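Local coordinates for endoglycosidase (Bacteroides thetaiotaomicron, PDB 6Q64), which probably hydrolyses O-glycosyl bonds as a family 18 glycoside hydrolase, with a role in the breakdown of complex N-glycans by gut Bacteroides, at residues Val248-Tyr253 with Lys279-Val284. The protein carries 1 engineered substitution. Sequence-based numbering, arbitrary orientation.
Sequences VDHYIY and KTIITV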
loop_
_atom_site.group_PDB
_atom_site.type_symbol
_atom_site.label_atom_id
_atom_site.label_comp_id
_atom_site.label_asym_id
_atom_site.label_seq_id
_atom_site.Cartn_x
_atom_site.Cartn_y
_atom_site.Cartn_z
ATOM N N VAL A 248 3.092 -3.663 12.199
ATOM C CA VAL A 248 2.563 -3.118 10.926
ATOM C C VAL A 248 3.514 -2.068 10.344
ATOM O O VAL A 248 3.812 -1.071 11.012
ATOM C CB VAL A 248 1.182 -2.534 11.198
ATOM C CG1 VAL A 248 0.681 -1.727 10.026
ATOM C CG2 VAL A 248 0.229 -3.649 11.551
ATOM N N ASP A 249 3.918 -2.259 9.092
ATOM C CA ASP A 249 5.071 -1.550 8.505
ATOM C C ASP A 249 4.625 -0.156 8.052
ATOM O O ASP A 249 5.499 0.751 8.037
ATOM C CB ASP A 249 5.698 -2.429 7.425
ATOM C CG ASP A 249 6.230 -3.742 7.969
ATOM O OD1 ASP A 249 7.092 -3.685 8.864
ATOM O OD2 ASP A 249 5.756 -4.807 7.513
ATOM N N HIS A 250 3.352 0.047 7.697
ATOM C CA HIS A 250 2.856 1.399 7.296
ATOM C C HIS A 250 1.395 1.583 7.681
ATOM O O HIS A 250 0.619 0.608 7.629
ATOM C CB HIS A 250 2.915 1.665 5.782
ATOM C CG HIS A 250 4.289 1.885 5.270
ATOM N ND1 HIS A 250 5.028 0.863 4.744
ATOM C CD2 HIS A 250 5.082 2.974 5.260
ATOM C CE1 HIS A 250 6.233 1.310 4.415
ATOM N NE2 HIS A 250 6.294 2.599 4.734
ATOM N N TYR A 251 1.060 2.823 8.007
ATOM C CA TYR A 251 -0.302 3.288 8.340
ATOM C C TYR A 251 -0.775 4.070 7.121
ATOM O O TYR A 251 -0.170 5.117 6.825
ATOM C CB TYR A 251 -0.260 4.116 9.629
ATOM C CG TYR A 251 0.675 3.598 10.703
ATOM C CD1 TYR A 251 0.681 2.270 11.067
ATOM C CD2 TYR A 251 1.565 4.423 11.350
ATOM C CE1 TYR A 251 1.563 1.776 12.014
ATOM C CE2 TYR A 251 2.451 3.946 12.300
ATOM C CZ TYR A 251 2.443 2.619 12.651
ATOM O OH TYR A 251 3.286 2.123 13.601
ATOM N N ILE A 252 -1.766 3.564 6.395
ATOM C CA ILE A 252 -2.123 4.146 5.067
ATOM C C ILE A 252 -3.500 4.759 5.183
ATOM O O ILE A 252 -4.466 4.018 5.514
ATOM C CB ILE A 252 -2.075 3.106 3.929
ATOM C CG1 ILE A 252 -0.775 2.296 3.961
ATOM C CG2 ILE A 252 -2.290 3.787 2.595
ATOM C CD1 ILE A 252 -0.609 1.377 2.780
ATOM N N TYR A 253 -3.583 6.048 4.925
ATOM C CA TYR A 253 -4.850 6.787 5.074
ATOM C C TYR A 253 -5.336 7.217 3.692
ATOM O O TYR A 253 -4.552 7.614 2.835
ATOM C CB TYR A 253 -4.706 7.974 6.032
ATOM C CG TYR A 253 -4.224 7.660 7.433
ATOM C CD1 TYR A 253 -2.891 7.444 7.694
ATOM C CD2 TYR A 253 -5.081 7.646 8.511
ATOM C CE1 TYR A 253 -2.438 7.200 8.976
ATOM C CE2 TYR A 253 -4.647 7.377 9.794
ATOM C CZ TYR A 253 -3.316 7.168 10.037
ATOM O OH TYR A 253 -2.830 6.966 11.297
ATOM N N LYS A 279 6.129 6.260 9.076
ATOM C CA LYS A 279 5.424 5.059 8.578
ATOM C C LYS A 279 4.047 5.424 8.004
ATOM O O LYS A 279 3.310 4.514 7.559
ATOM C CB LYS A 279 5.268 4.045 9.701
ATOM C CG LYS A 279 6.564 3.562 10.314
ATOM C CD LYS A 279 6.337 2.753 11.589
ATOM C CE LYS A 279 5.428 1.563 11.428
ATOM N NZ LYS A 279 5.457 0.730 12.652
ATOM N N THR A 280 3.665 6.691 8.037
ATOM C CA THR A 280 2.327 7.075 7.546
ATOM C C THR A 280 2.416 7.367 6.040
ATOM O O THR A 280 3.358 8.055 5.575
ATOM C CB THR A 280 1.743 8.220 8.371
ATOM O OG1 THR A 280 1.522 7.767 9.709
ATOM C CG2 THR A 280 0.435 8.674 7.783
ATOM N N ILE A 281 1.461 6.837 5.292
ATOM C CA ILE A 281 1.292 7.113 3.840
ATOM C C ILE A 281 -0.062 7.794 3.670
ATOM O O ILE A 281 -1.048 7.273 4.215
ATOM C CB ILE A 281 1.445 5.818 3.016
ATOM C CG1 ILE A 281 2.922 5.479 2.814
ATOM C CG2 ILE A 281 0.768 5.942 1.677
ATOM C CD1 ILE A 281 3.187 4.019 2.611
ATOM N N ILE A 282 -0.102 8.923 2.967
ATOM C CA ILE A 282 -1.387 9.609 2.677
ATOM C C ILE A 282 -1.638 9.517 1.175
ATOM O O ILE A 282 -0.688 9.638 0.387
ATOM C CB ILE A 282 -1.391 11.044 3.199
ATOM C CG1 ILE A 282 -0.017 11.715 3.091
ATOM C CG2 ILE A 282 -1.885 11.024 4.627
ATOM C CD1 ILE A 282 -0.031 13.213 3.386
ATOM N N THR A 283 -2.888 9.251 0.823
ATOM C CA THR A 283 -3.299 8.865 -0.534
ATOM C C THR A 283 -4.428 9.769 -0.988
ATOM O O THR A 283 -5.270 10.237 -0.173
ATOM C CB THR A 283 -3.718 7.397 -0.616
ATOM O OG1 THR A 283 -4.966 7.209 0.067
ATOM C CG2 THR A 283 -2.634 6.491 -0.074
ATOM N N VAL A 284 -4.434 9.959 -2.289
ATOM C CA VAL A 284 -5.422 10.810 -2.972
ATOM C C VAL A 284 -6.247 9.947 -3.950
ATOM O O VAL A 284 -5.883 8.754 -4.183
ATOM C CB VAL A 284 -4.648 11.987 -3.572
ATOM C CG1 VAL A 284 -3.833 11.558 -4.773
ATOM C CG2 VAL A 284 -5.595 13.121 -3.900
#
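K279 crosses the Y251 side chain obliquely, its CE 3.4 Å from Y251 CZ, and carries its ammonium to the ring's hydroxyl. A bend in the lysine chain at chi3 (56°) turns the end toward the loop before the strand, where K279 NZ donates to Y251 OH at 2.7 Å and to V248 O at 2.9 Å. S245 O is a partner of both K279 NZ and Y251 OH, and D274 O is bonded to the hydroxyl as well, so the phenol and ammonium share a polar network. Replacing Y251 by alanine takes away the hydroxyl and the ring, which is likely to leave K279 NZ one partner short and its methylenes without the ring they pack beside.

From there the case becomes one of parallel β-pairing, the rule in a TIM barrel: strands 251-254 and 280-285 are neighbours, and the axes of 251-253 and 280-284 approach to 4.6 Å. Y251 N donates to K279 O, I281 N to Y251 O, and Y253 N to I281 O, the last bond nearly straight at 171°. Beyond it the ladder weakens: T283 N makes a weak bond to Y253 O, and T283 OG1 donates to the same oxygen at 2.8 Å.

Side chains sort by face. On one, I281 CD1 sits over the H250 ring, 3.8 Å from its centroid, in a CH-pi contact, while I252 and I281 lie side by side. On the other, T280 CG2 meets Y253 CE1 at 3.4 Å, and helix 261-268 packs against both residues through I268. The polar network lies at the start of the pair and backbone bonds follow, which is consistent with hydrogen bonding fixing the register while mainly hydrocarbon contacts pack the two faces.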